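PDB 2OBN: DUF1611 domain-containing protein from Anabaena variabilis, which is of unknown function but carries a Rossmann-like domain and a P-loop NTPase-like domain, consistent with the binding of a nucleotide. Local coordinates for residues R148-R153 with M218-G223; R154-G159 with L229-Q234; H174-L179 with G338-L343; G181-F186 with N225-H230. The protein carries 2 engineered substitutions. All blocks are in the same frame, centred on the assembly; numbering follows the deposited sequence.

Interaction 1. Residues R148-R153 with M218-G223; sequences RTLPCR and MVMRYG
Apolar packing carries most of this contact, and Leu150 is at its centre, pressing its isobutyl group against the C-terminal part of helix 208-222. Its CD1 sits 3.5 Å from Val219 CG1, the methyl that lies anti to the backbone N of Val219. Met220, a selenomethionine, has its SE 3.9 Å from Leu150 CD1, with CG and CD2 of the leucine equally close; Met220 is bent at both chi2 (-64°) and chi3 (-70°), which folds the selenium back over the leucine. With an alanine at Leu150, a gap would probably open between Val219 and the selenium, leaving the chain of Met220 freer to turn.

Contacts with the backbone form a second group. Leu150 CD1 also reaches Val219 O at 3.5 Å, an oxygen already engaged by Gly223 N at 3.0 Å within the helical turn. Gly223, lacking a side chain, lets the same methyl come to 4.0 Å from its CA; a CB there would run into the leucine.

Sulfur and ring contacts make up the rest. Cys152 SG lies 3.4 Å from Gly223 O, and Pro151 CD borders the same oxygen at 4.0 Å.

Beyond the pair, Val219 also packs on Leu229 and Leu187, and Cys152 on Leu229. The arrangement is that of an alpha/beta P-loop domain, in which the helix of a beta-alpha-beta crossover covers one face of the parallel sheet and here meets the loop that enters strand 153-159.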
loop_
_atom_site.group_PDB
_atom_site.type_symbol
_atom_site.label_atom_id
_atom_site.label_comp_id
_atom_site.label_asym_id
_atom_site.label_seq_id
_atom_site.Cartn_x
_atom_site.Cartn_y
_atom_site.Cartn_z
ATOM N N ARG B 148 9.245 10.117 14.025
ATOM C CA ARG B 148 8.936 11.441 14.559
ATOM C C ARG B 148 9.915 11.842 15.649
ATOM O O ARG B 148 10.040 13.018 15.975
ATOM C CB ARG B 148 7.527 11.459 15.160
ATOM C CG ARG B 148 7.437 10.848 16.527
ATOM C CD ARG B 148 6.012 10.622 16.961
ATOM N NE ARG B 148 5.967 10.205 18.358
ATOM C CZ ARG B 148 6.301 8.992 18.817
ATOM N NH1 ARG B 148 6.704 8.011 18.007
ATOM N NH2 ARG B 148 6.210 8.747 20.117
ATOM N N THR B 149 10.534 10.822 16.247
ATOM C CA THR B 149 11.529 10.925 17.304
ATOM C C THR B 149 12.924 11.375 16.831
ATOM O O THR B 149 13.767 11.751 17.655
ATOM C CB THR B 149 11.742 9.501 17.870
ATOM O OG1 THR B 149 10.487 8.923 18.232
ATOM C CG2 THR B 149 12.584 9.503 19.046
ATOM N N LEU B 150 13.173 11.302 15.523
ATOM C CA LEU B 150 14.493 11.565 14.983
ATOM C C LEU B 150 14.833 13.053 14.955
ATOM O O LEU B 150 13.951 13.888 14.753
ATOM C CB LEU B 150 14.654 10.950 13.595
ATOM C CG LEU B 150 14.562 9.427 13.473
ATOM C CD1 LEU B 150 14.397 9.067 12.002
ATOM C CD2 LEU B 150 15.757 8.727 14.064
ATOM N N PRO B 151 16.122 13.377 15.180
ATOM C CA PRO B 151 16.592 14.760 15.251
ATOM C C PRO B 151 16.744 15.430 13.906
ATOM O O PRO B 151 16.658 16.642 13.811
ATOM C CB PRO B 151 17.974 14.614 15.909
ATOM C CG PRO B 151 18.463 13.267 15.422
ATOM C CD PRO B 151 17.225 12.409 15.400
ATOM N N CYS B 152 16.978 14.639 12.876
ATOM C CA CYS B 152 17.162 15.144 11.531
ATOM C C CYS B 152 15.886 15.658 10.888
ATOM O O CYS B 152 14.787 15.323 11.297
ATOM C CB CYS B 152 17.673 14.007 10.650
ATOM S SG CYS B 152 16.496 12.646 10.455
ATOM N N ARG B 153 16.054 16.503 9.885
ATOM C CA ARG B 153 14.923 16.909 9.044
ATOM C C ARG B 153 14.640 15.728 8.118
ATOM O O ARG B 153 15.557 14.962 7.767
ATOM C CB ARG B 153 15.231 18.166 8.236
ATOM C CG ARG B 153 15.070 19.461 9.024
ATOM C CD ARG B 153 15.338 20.649 8.118
ATOM N NE ARG B 153 14.761 21.897 8.629
ATOM C CZ ARG B 153 15.308 22.663 9.564
ATOM N NH1 ARG B 153 16.454 22.329 10.146
ATOM N NH2 ARG B 153 14.684 23.767 9.940
HETATM N N MSE B 218 13.969 2.013 7.079
HETATM C CA MSE B 218 15.078 2.666 6.383
HETATM C C MSE B 218 15.409 4.009 7.025
HETATM O O MSE B 218 16.575 4.347 7.232
HETATM C CB MSE B 218 14.724 2.863 4.901
HETATM C CG MSE B 218 15.823 3.497 4.061
HETATM SE SE MSE B 218 15.331 3.594 2.171
HETATM C CE MSE B 218 13.677 4.470 2.464
ATOM N N VAL B 219 14.365 4.773 7.323
ATOM C CA VAL B 219 14.498 6.096 7.941
ATOM C C VAL B 219 15.117 6.007 9.343
ATOM O O VAL B 219 15.916 6.863 9.723
ATOM C CB VAL B 219 13.130 6.815 7.974
ATOM C CG1 VAL B 219 13.152 8.026 8.876
ATOM C CG2 VAL B 219 12.691 7.193 6.518
HETATM N N MSE B 220 14.762 4.986 10.112
HETATM C CA MSE B 220 15.371 4.814 11.445
HETATM C C MSE B 220 16.832 4.354 11.358
HETATM O O MSE B 220 17.610 4.590 12.270
HETATM C CB MSE B 220 14.580 3.813 12.286
HETATM C CG MSE B 220 13.171 4.241 12.624
HETATM SE SE MSE B 220 13.123 5.815 13.715
HETATM C CE MSE B 220 13.790 5.098 15.360
ATOM N N ARG B 221 17.193 3.703 10.258
ATOM C CA ARG B 221 18.540 3.183 10.054
ATOM C C ARG B 221 19.598 4.283 9.884
ATOM O O ARG B 221 20.728 4.113 10.326
ATOM C CB ARG B 221 18.534 2.198 8.861
ATOM C CG ARG B 221 19.887 1.606 8.461
ATOM C CD ARG B 221 19.773 0.158 7.945
ATOM N NE ARG B 221 18.613 -0.079 7.091
ATOM N N TYR B 222 19.225 5.411 9.287
ATOM C CA TYR B 222 20.173 6.511 9.034
ATOM C C TYR B 222 19.885 7.811 9.779
ATOM O O TYR B 222 20.783 8.618 9.942
ATOM C CB TYR B 222 20.223 6.812 7.524
ATOM C CG TYR B 222 20.561 5.588 6.703
ATOM C CD1 TYR B 222 21.877 5.112 6.625
ATOM C CD2 TYR B 222 19.560 4.891 6.019
ATOM C CE1 TYR B 222 22.187 3.963 5.886
ATOM C CE2 TYR B 222 19.855 3.758 5.270
ATOM C CZ TYR B 222 21.164 3.292 5.210
ATOM O OH TYR B 222 21.435 2.167 4.468
ATOM N N GLY B 223 18.653 7.989 10.243
ATOM C CA GLY B 223 18.185 9.229 10.873
ATOM C C GLY B 223 18.981 9.896 11.969
ATOM O O GLY B 223 19.013 11.122 12.058
#

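Interaction 2. Residues R154-G159 with L229-Q234; sequences RVLTVG and LHIEGQ
Two neighbouring inner strands of the P-loop domain's parallel sheet meet here: strand 154-159, which leads into the loop before helix 166-179, and strand 229-231, which is followed by Glu232. A P-loop strand beside an acidic-ended strand is consistent with a Walker A and Walker B pair, and the side chain of Glu232 lies about 5 Å from a bound phosphate, probably from the crystallisation liquor.

The strands run at 21° to each other. Val155 pairs with His230 through both of its peptide groups: its N donates to Leu229 O at 2.9 Å in an almost straight bond (177°), and its O accepts from Ile231 N at 2.9 Å. Water 1 also donates to Val155 O and bridges to Ile231 O.

Beyond Ile231 the regular ladder gives way. Thr157 N lies 3.5 Å from Ile231 O, and the hydroxyl takes over: chi1 of 38° turns Thr157 OG1 toward the 229-234 segment, where Gly233 N donates weakly to it at 3.1 Å. Ser170 is its stronger partner. Gly233 CA approaches Thr157 O to 3.1 Å, and water 2 joins that oxygen to Gln234 N.

On the face bearing Arg154, Leu156 and Ile231, Leu156 CD1 touches Ile231 CG2 at 3.9 Å beneath helix 245-252, while the guanidinium of Arg154 leaves for Gln253 O.

Backbone bonds thus fix the register early in the strands, whereas a weak hydroxyl bond and water 2 take up peptide groups past Ile231, where the regular ladder stops, holding the loop at Gly233 close to the P-loop strand.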
loop_
_atom_site.group_PDB
_atom_site.type_symbol
_atom_site.label_atom_id
_atom_site.label_comp_id
_atom_site.label_asym_id
_atom_site.label_seq_id
_atom_site.Cartn_x
_atom_site.Cartn_y
_atom_site.Cartn_z
ATOM N N ARG B 154 13.368 15.568 7.768
ATOM C CA ARG B 154 12.917 14.497 6.900
ATOM C C ARG B 154 12.018 15.122 5.837
ATOM O O ARG B 154 10.878 15.506 6.106
ATOM C CB ARG B 154 12.216 13.416 7.705
ATOM C CG ARG B 154 13.126 12.822 8.787
ATOM C CD ARG B 154 12.437 11.871 9.694
ATOM N NE ARG B 154 11.308 12.467 10.400
ATOM C CZ ARG B 154 11.389 13.234 11.483
ATOM N NH1 ARG B 154 12.557 13.527 12.033
ATOM N NH2 ARG B 154 10.267 13.713 12.030
ATOM N N VAL B 155 12.582 15.238 4.636
ATOM C CA VAL B 155 11.952 15.884 3.506
ATOM C C VAL B 155 11.531 14.856 2.471
ATOM O O VAL B 155 12.368 14.123 1.931
ATOM C CB VAL B 155 12.931 16.882 2.826
ATOM C CG1 VAL B 155 12.204 17.728 1.774
ATOM C CG2 VAL B 155 13.608 17.782 3.879
ATOM N N LEU B 156 10.224 14.810 2.224
ATOM C CA LEU B 156 9.634 13.933 1.244
ATOM C C LEU B 156 9.153 14.735 0.035
ATOM O O LEU B 156 8.449 15.741 0.182
ATOM C CB LEU B 156 8.421 13.214 1.846
ATOM C CG LEU B 156 7.608 12.323 0.895
ATOM C CD1 LEU B 156 8.488 11.179 0.373
ATOM C CD2 LEU B 156 6.360 11.778 1.597
ATOM N N THR B 157 9.534 14.283 -1.157
ATOM C CA THR B 157 9.008 14.855 -2.374
ATOM C C THR B 157 7.700 14.141 -2.633
ATOM O O THR B 157 7.601 12.925 -2.454
ATOM C CB THR B 157 9.966 14.721 -3.583
ATOM O OG1 THR B 157 10.623 13.452 -3.551
ATOM C CG2 THR B 157 11.014 15.817 -3.541
ATOM N N VAL B 158 6.683 14.923 -2.976
ATOM C CA VAL B 158 5.348 14.419 -3.298
ATOM C C VAL B 158 5.020 14.988 -4.670
ATOM O O VAL B 158 5.678 15.939 -5.095
ATOM C CB VAL B 158 4.303 14.787 -2.190
ATOM C CG1 VAL B 158 4.688 14.100 -0.877
ATOM C CG2 VAL B 158 4.197 16.284 -1.959
ATOM N N GLY B 159 4.053 14.421 -5.391
ATOM C CA GLY B 159 3.759 14.933 -6.729
ATOM C C GLY B 159 2.320 14.987 -7.192
ATOM O O GLY B 159 1.431 14.328 -6.640
ATOM N N LEU B 229 17.435 14.022 5.902
ATOM C CA LEU B 229 17.118 12.869 5.068
ATOM C C LEU B 229 16.213 13.339 3.942
ATOM O O LEU B 229 15.239 14.053 4.189
ATOM C CB LEU B 229 16.433 11.754 5.869
ATOM C CG LEU B 229 17.340 10.735 6.580
ATOM C CD1 LEU B 229 18.361 11.366 7.448
ATOM C CD2 LEU B 229 16.514 9.769 7.372
ATOM N N HIS B 230 16.556 12.950 2.713
ATOM C CA HIS B 230 15.757 13.243 1.520
ATOM C C HIS B 230 15.114 11.943 1.035
ATOM O O HIS B 230 15.761 11.133 0.372
ATOM C CB HIS B 230 16.634 13.823 0.406
ATOM C CG HIS B 230 17.443 15.003 0.836
ATOM N ND1 HIS B 230 17.012 16.301 0.675
ATOM C CD2 HIS B 230 18.644 15.077 1.460
ATOM C CE1 HIS B 230 17.922 17.125 1.170
ATOM N NE2 HIS B 230 18.923 16.407 1.650
ATOM N N ILE B 231 13.847 11.740 1.379
ATOM C CA ILE B 231 13.139 10.537 0.978
ATOM C C ILE B 231 12.548 10.682 -0.445
ATOM O O ILE B 231 11.738 11.581 -0.714
ATOM C CB ILE B 231 12.035 10.148 1.993
ATOM C CG1 ILE B 231 12.599 9.967 3.421
ATOM C CG2 ILE B 231 11.343 8.837 1.558
ATOM C CD1 ILE B 231 12.612 11.192 4.300
ATOM N N GLU B 232 12.983 9.799 -1.349
ATOM C CA GLU B 232 12.482 9.768 -2.717
ATOM C C GLU B 232 10.968 9.552 -2.713
ATOM O O GLU B 232 10.474 8.628 -2.077
ATOM C CB GLU B 232 13.149 8.633 -3.514
ATOM C CG GLU B 232 12.587 8.455 -4.931
ATOM C CD GLU B 232 13.189 7.298 -5.700
ATOM O OE1 GLU B 232 13.899 6.477 -5.094
ATOM O OE2 GLU B 232 12.910 7.195 -6.921
ATOM N N GLY B 233 10.238 10.413 -3.405
ATOM C CA GLY B 233 8.807 10.256 -3.519
ATOM C C GLY B 233 8.411 9.197 -4.541
ATOM O O GLY B 233 9.208 8.816 -5.427
ATOM N N GLN B 234 7.179 8.714 -4.395
ATOM C CA GLN B 234 6.583 7.739 -5.307
ATOM C C GLN B 234 5.077 7.981 -5.366
ATOM O O GLN B 234 4.449 8.370 -4.375
ATOM C CB GLN B 234 6.825 6.297 -4.861
ATOM C CG GLN B 234 8.262 5.876 -4.628
ATOM C CD GLN B 234 9.087 5.750 -5.896
ATOM O OE1 GLN B 234 8.554 5.742 -7.013
ATOM N NE2 GLN B 234 10.405 5.613 -5.724
HETATM O O HOH W 1 13.212 14.384 -0.815
HETATM O O HOH W 2 5.769 10.671 -2.544
#

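Interaction 3. Residues H174-L179 with G338-L343; sequences HWAAKL and GADVLL
Leu343 reaches out of helix 340-347 and lays one methyl, CD2, against the backbone of helix 166-179, 3.5 Å from Ala177 N. Its CG stands anti to the backbone N (chi1 178°), which extends the side chain toward the other helix. There the methyl comes between two alanines, with Ala176 CB at 3.9 Å and Ala177 CB at 4.1 Å from the same CD2.

Ala176 CB points toward the opposing segment. It meets Ala339 CB methyl to methyl at 4.0 Å, and it also has Asp340 OD1 at 3.8 Å, so three residues surround one small group. The small size of both alanines permits this approach, with the CA atoms of Ala176 and Ala339 only 6.2 Å apart.

Asp340 borders the apolar patch, its carboxylate reaching back toward helix 166-179. Water 3 donates to Ala176 O at 3.0 Å and also contacts Asp340 OD1, though that second leg is so short that its length is doubtful. The same OD1 forms a salt bridge with Arg180, just past helix 166-179.

The chemistry is therefore divided: methyl groups fill the buried side between two helices packed on one face of the sheet, and the salt bridge of Asp340 with Arg180, with one water beside it, borders the methyl patch.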
loop_
_atom_site.group_PDB
_atom_site.type_symbol
_atom_site.label_atom_id
_atom_site.label_comp_id
_atom_site.label_asym_id
_atom_site.label_seq_id
_atom_site.Cartn_x
_atom_site.Cartn_y
_atom_site.Cartn_z
ATOM N N HIS B 174 19.451 17.031 -2.194
ATOM C CA HIS B 174 20.509 16.353 -1.452
ATOM C C HIS B 174 21.895 16.905 -1.809
ATOM O O HIS B 174 22.746 17.123 -0.923
ATOM C CB HIS B 174 20.452 14.831 -1.692
ATOM C CG HIS B 174 21.736 14.124 -1.380
ATOM N ND1 HIS B 174 22.249 14.028 -0.101
ATOM C CD2 HIS B 174 22.615 13.482 -2.189
ATOM C CE1 HIS B 174 23.394 13.370 -0.140
ATOM N NE2 HIS B 174 23.638 13.025 -1.394
ATOM N N TRP B 175 22.135 17.112 -3.100
ATOM C CA TRP B 175 23.414 17.662 -3.538
ATOM C C TRP B 175 23.613 19.106 -3.058
ATOM O O TRP B 175 24.733 19.482 -2.715
ATOM C CB TRP B 175 23.590 17.531 -5.048
ATOM C CG TRP B 175 23.588 16.102 -5.501
ATOM C CD1 TRP B 175 24.173 15.046 -4.864
ATOM C CD2 TRP B 175 23.030 15.582 -6.703
ATOM N NE1 TRP B 175 23.976 13.898 -5.572
ATOM C CE2 TRP B 175 23.290 14.194 -6.714
ATOM C CE3 TRP B 175 22.333 16.149 -7.776
ATOM C CZ2 TRP B 175 22.877 13.363 -7.749
ATOM C CZ3 TRP B 175 21.924 15.324 -8.805
ATOM C CH2 TRP B 175 22.201 13.943 -8.785
ATOM N N ALA B 176 22.531 19.885 -2.997
ATOM C CA ALA B 176 22.602 21.279 -2.521
ATOM C C ALA B 176 22.904 21.331 -1.030
ATOM O O ALA B 176 23.711 22.149 -0.598
ATOM C CB ALA B 176 21.314 22.024 -2.805
ATOM N N ALA B 177 22.246 20.478 -0.248
ATOM C CA ALA B 177 22.518 20.412 1.196
ATOM C C ALA B 177 23.961 19.984 1.480
ATOM O O ALA B 177 24.588 20.485 2.421
ATOM C CB ALA B 177 21.562 19.474 1.867
ATOM N N LYS B 178 24.473 19.045 0.682
ATOM C CA LYS B 178 25.860 18.564 0.825
ATOM C C LYS B 178 26.862 19.673 0.495
ATOM O O LYS B 178 27.896 19.843 1.174
ATOM C CB LYS B 178 26.121 17.361 -0.100
ATOM C CG LYS B 178 27.497 16.740 0.113
ATOM C CD LYS B 178 27.793 15.548 -0.787
ATOM C CE LYS B 178 29.208 15.029 -0.461
ATOM N NZ LYS B 178 29.674 13.899 -1.321
ATOM N N LEU B 179 26.561 20.407 -0.567
ATOM C CA LEU B 179 27.422 21.486 -1.033
ATOM C C LEU B 179 27.559 22.567 0.026
ATOM O O LEU B 179 28.632 23.180 0.175
ATOM C CB LEU B 179 26.878 22.087 -2.343
ATOM C CG LEU B 179 27.751 23.132 -3.044
ATOM C CD1 LEU B 179 29.073 22.566 -3.528
ATOM C CD2 LEU B 179 27.002 23.696 -4.212
ATOM N N GLY B 338 18.769 25.183 -10.253
ATOM C CA GLY B 338 19.386 24.933 -8.951
ATOM C C GLY B 338 18.357 24.744 -7.843
ATOM O O GLY B 338 17.241 25.248 -7.918
ATOM N N ALA B 339 18.757 24.054 -6.780
ATOM C CA ALA B 339 17.848 23.731 -5.690
ATOM C C ALA B 339 17.865 24.672 -4.487
ATOM O O ALA B 339 17.047 24.484 -3.575
ATOM C CB ALA B 339 18.129 22.308 -5.221
ATOM N N ASP B 340 18.762 25.664 -4.456
ATOM C CA ASP B 340 18.905 26.518 -3.247
ATOM C C ASP B 340 17.629 27.223 -2.780
ATOM O O ASP B 340 17.387 27.341 -1.578
ATOM C CB ASP B 340 20.058 27.529 -3.397
ATOM C CG ASP B 340 21.447 26.896 -3.207
ATOM O OD1 ASP B 340 21.578 25.850 -2.541
ATOM O OD2 ASP B 340 22.423 27.468 -3.709
ATOM N N VAL B 341 16.829 27.693 -3.726
ATOM C CA VAL B 341 15.548 28.338 -3.415
ATOM C C VAL B 341 14.649 27.414 -2.569
ATOM O O VAL B 341 14.018 27.876 -1.627
ATOM C CB VAL B 341 14.842 28.790 -4.723
ATOM C CG1 VAL B 341 13.375 29.123 -4.511
ATOM C CG2 VAL B 341 15.591 29.993 -5.327
ATOM N N LEU B 342 14.615 26.120 -2.881
ATOM C CA LEU B 342 13.791 25.174 -2.112
ATOM C C LEU B 342 14.505 24.609 -0.872
ATOM O O LEU B 342 13.853 24.252 0.111
ATOM C CB LEU B 342 13.261 24.058 -3.010
ATOM C CG LEU B 342 12.431 24.530 -4.207
ATOM C CD1 LEU B 342 11.948 23.332 -5.021
ATOM C CD2 LEU B 342 11.244 25.407 -3.794
ATOM N N LEU B 343 15.838 24.535 -0.908
ATOM C CA LEU B 343 16.592 24.082 0.261
ATOM C C LEU B 343 16.425 25.113 1.367
ATOM O O LEU B 343 16.209 24.747 2.519
ATOM C CB LEU B 343 18.069 23.861 -0.046
ATOM C CG LEU B 343 18.904 23.419 1.173
ATOM C CD1 LEU B 343 18.374 22.127 1.798
ATOM C CD2 LEU B 343 20.355 23.250 0.757
HETATM O O HOH W 3 23.673 24.538 -2.480
#

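Interaction 4. Residues G181-F186 with N225-H230; sequences GWRSKF and NYDILH
Tyr226 lies between Lys185 and Arg183, one on each face of its ring. Lys185 CB stands over the centre, 3.8 Å from the centroid and 6° off the normal, in a CH-pi contact. Over the opposite face the guanidinium of Arg183 makes an off-centre cation-pi contact, its CZ 4.9 Å from the centroid and the two planes 29° apart. Cutting Tyr226 back to an alanine is likely to open a gap between these side chains and leave the guanidinium without its aromatic partner.

Arg183, with the most buried surface, bends at chi3 (46°) so that its edge grips Asn225 O side-on, with NE at 3.0 Å and NH2 at 2.7 Å. Arg183 N donates to Asp227 OD2 at 3.0 Å, from above the carboxylate plane, and Arg183 O accepts from Asp227 N at 2.9 Å.

Lys185 continues the parallel ladder, its N bonded to Ile228 O at 3.1 Å and its O to His230 N at 2.9 Å; it also makes a cation-pi contact with Tyr222. On the other face His230 NE2 bonds weakly to Ser184 OG, whose stronger partner is His174.

Cation-pi, CH-pi and side-chain hydrogen bonds thus add to the backbone ladder where the two strands begin.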
loop_
_atom_site.group_PDB
_atom_site.type_symbol
_atom_site.label_atom_id
_atom_site.label_comp_id
_atom_site.label_asym_id
_atom_site.label_seq_id
_atom_site.Cartn_x
_atom_site.Cartn_y
_atom_site.Cartn_z
ATOM N N GLY B 181 27.408 22.131 3.291
ATOM C CA GLY B 181 28.010 21.648 4.527
ATOM C C GLY B 181 27.187 20.822 5.465
ATOM O O GLY B 181 27.648 20.503 6.559
ATOM N N TRP B 182 25.971 20.493 5.066
ATOM C CA TRP B 182 25.127 19.637 5.872
ATOM C C TRP B 182 25.459 18.166 5.626
ATOM O O TRP B 182 25.862 17.780 4.522
ATOM C CB TRP B 182 23.644 19.859 5.563
ATOM C CG TRP B 182 23.032 21.029 6.259
ATOM C CD1 TRP B 182 22.705 21.101 7.570
ATOM C CD2 TRP B 182 22.619 22.266 5.678
ATOM N NE1 TRP B 182 22.134 22.313 7.858
ATOM C CE2 TRP B 182 22.066 23.049 6.710
ATOM C CE3 TRP B 182 22.658 22.787 4.391
ATOM C CZ2 TRP B 182 21.567 24.338 6.496
ATOM C CZ3 TRP B 182 22.156 24.068 4.178
ATOM C CH2 TRP B 182 21.618 24.825 5.226
ATOM N N ARG B 183 25.322 17.362 6.673
ATOM C CA ARG B 183 25.442 15.917 6.541
ATOM C C ARG B 183 24.093 15.474 5.990
ATOM O O ARG B 183 23.116 15.423 6.729
ATOM C CB ARG B 183 25.723 15.265 7.881
ATOM C CG ARG B 183 27.116 15.577 8.419
ATOM C CD ARG B 183 27.335 14.878 9.744
ATOM N NE ARG B 183 26.881 13.498 9.595
ATOM C CZ ARG B 183 27.616 12.496 9.109
ATOM N NH1 ARG B 183 28.890 12.674 8.773
ATOM N NH2 ARG B 183 27.082 11.288 8.990
ATOM N N SER B 184 24.060 15.179 4.687
ATOM C CA SER B 184 22.837 14.850 3.950
ATOM C C SER B 184 22.834 13.415 3.425
ATOM O O SER B 184 23.881 12.888 3.021
ATOM C CB SER B 184 22.711 15.824 2.759
ATOM O OG SER B 184 21.529 15.618 2.007
ATOM N N LYS B 185 21.662 12.778 3.466
ATOM C CA LYS B 185 21.498 11.444 2.911
ATOM C C LYS B 185 20.240 11.335 2.048
ATOM O O LYS B 185 19.164 11.784 2.447
ATOM C CB LYS B 185 21.414 10.366 3.980
ATOM C CG LYS B 185 21.894 9.029 3.399
ATOM C CD LYS B 185 21.473 7.824 4.143
ATOM C CE LYS B 185 22.296 6.599 3.692
ATOM N NZ LYS B 185 22.584 6.488 2.232
ATOM N N PHE B 186 20.402 10.727 0.872
ATOM C CA PHE B 186 19.305 10.451 -0.047
ATOM C C PHE B 186 18.853 9.009 0.214
ATOM O O PHE B 186 19.692 8.127 0.350
ATOM C CB PHE B 186 19.765 10.624 -1.496
ATOM C CG PHE B 186 18.796 10.064 -2.507
ATOM C CD1 PHE B 186 17.676 10.778 -2.881
ATOM C CD2 PHE B 186 19.004 8.801 -3.065
ATOM C CE1 PHE B 186 16.759 10.243 -3.793
ATOM C CE2 PHE B 186 18.105 8.267 -3.967
ATOM C CZ PHE B 186 16.974 8.996 -4.332
ATOM N N ASN B 225 22.193 9.724 12.193
ATOM C CA ASN B 225 23.513 10.059 11.672
ATOM C C ASN B 225 23.590 11.228 10.697
ATOM O O ASN B 225 24.668 11.572 10.255
ATOM C CB ASN B 225 24.149 8.818 11.040
ATOM C CG ASN B 225 24.488 7.756 12.065
ATOM O OD1 ASN B 225 25.004 8.051 13.156
ATOM N ND2 ASN B 225 24.217 6.506 11.717
ATOM N N TYR B 226 22.463 11.844 10.365
ATOM C CA TYR B 226 22.463 12.932 9.406
ATOM C C TYR B 226 21.644 14.111 9.922
ATOM O O TYR B 226 20.837 13.964 10.844
ATOM C CB TYR B 226 21.955 12.404 8.036
ATOM C CG TYR B 226 22.898 11.380 7.416
ATOM C CD1 TYR B 226 22.798 10.029 7.719
ATOM C CD2 TYR B 226 23.917 11.777 6.561
ATOM C CE1 TYR B 226 23.687 9.090 7.179
ATOM C CE2 TYR B 226 24.803 10.856 6.015
ATOM C CZ TYR B 226 24.681 9.515 6.326
ATOM O OH TYR B 226 25.568 8.619 5.776
ATOM N N ASP B 227 21.899 15.283 9.348
ATOM C CA ASP B 227 21.144 16.496 9.653
ATOM C C ASP B 227 19.842 16.485 8.838
ATOM O O ASP B 227 18.834 17.030 9.258
ATOM C CB ASP B 227 21.926 17.748 9.230
ATOM C CG ASP B 227 23.248 17.876 9.915
ATOM O OD1 ASP B 227 23.342 17.533 11.122
ATOM O OD2 ASP B 227 24.205 18.340 9.251
ATOM N N ILE B 228 19.894 15.891 7.657
ATOM C CA ILE B 228 18.743 15.858 6.773
ATOM C C ILE B 228 18.645 14.578 5.942
ATOM O O ILE B 228 19.636 14.102 5.380
ATOM C CB ILE B 228 18.731 17.103 5.837
ATOM C CG1 ILE B 228 17.462 17.138 4.975
ATOM C CG2 ILE B 228 20.004 17.169 4.976
ATOM C CD1 ILE B 228 17.268 18.469 4.194
ATOM N N LEU B 229 17.435 14.022 5.902
ATOM C CA LEU B 229 17.118 12.869 5.068
ATOM C C LEU B 229 16.213 13.339 3.942
ATOM O O LEU B 229 15.239 14.053 4.189
ATOM C CB LEU B 229 16.433 11.754 5.869
ATOM C CG LEU B 229 17.340 10.735 6.580
ATOM C CD1 LEU B 229 18.361 11.366 7.448
ATOM C CD2 LEU B 229 16.514 9.769 7.372
ATOM N N HIS B 230 16.556 12.950 2.713
ATOM C CA HIS B 230 15.757 13.243 1.520
ATOM C C HIS B 230 15.114 11.943 1.035
ATOM O O HIS B 230 15.761 11.133 0.372
ATOM C CB HIS B 230 16.634 13.823 0.406
ATOM C CG HIS B 230 17.443 15.003 0.836
ATOM N ND1 HIS B 230 17.012 16.301 0.675
ATOM C CD2 HIS B 230 18.644 15.077 1.460
ATOM C CE1 HIS B 230 17.922 17.125 1.170
ATOM N NE2 HIS B 230 18.923 16.407 1.650
#

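In the fold
All four contacts belong to the P-loop domain; interactions 2 and 4 share strand 228-231, which interactions 1 and 3 touch. Interactions 2 and 4 use its two edges, pairing it with strands 153-159 and 184-187; the first is wholly buried, the second partly exposed. Interactions 1 and 3 are mainly apolar: interaction 1 sets a loop against helix 208-222, interaction 3 packs two helices on the other face. Interaction 1 runs on into the ladder through Arg153, which bonds to Asp227 and Leu229, while interaction 3 ties to interaction 4 through His174 ND1 and Ser184 OG. Hydrogen bonds dominate where strands pair, apolar packing where helices cover the sheet, and charged side chains enter at interaction 4.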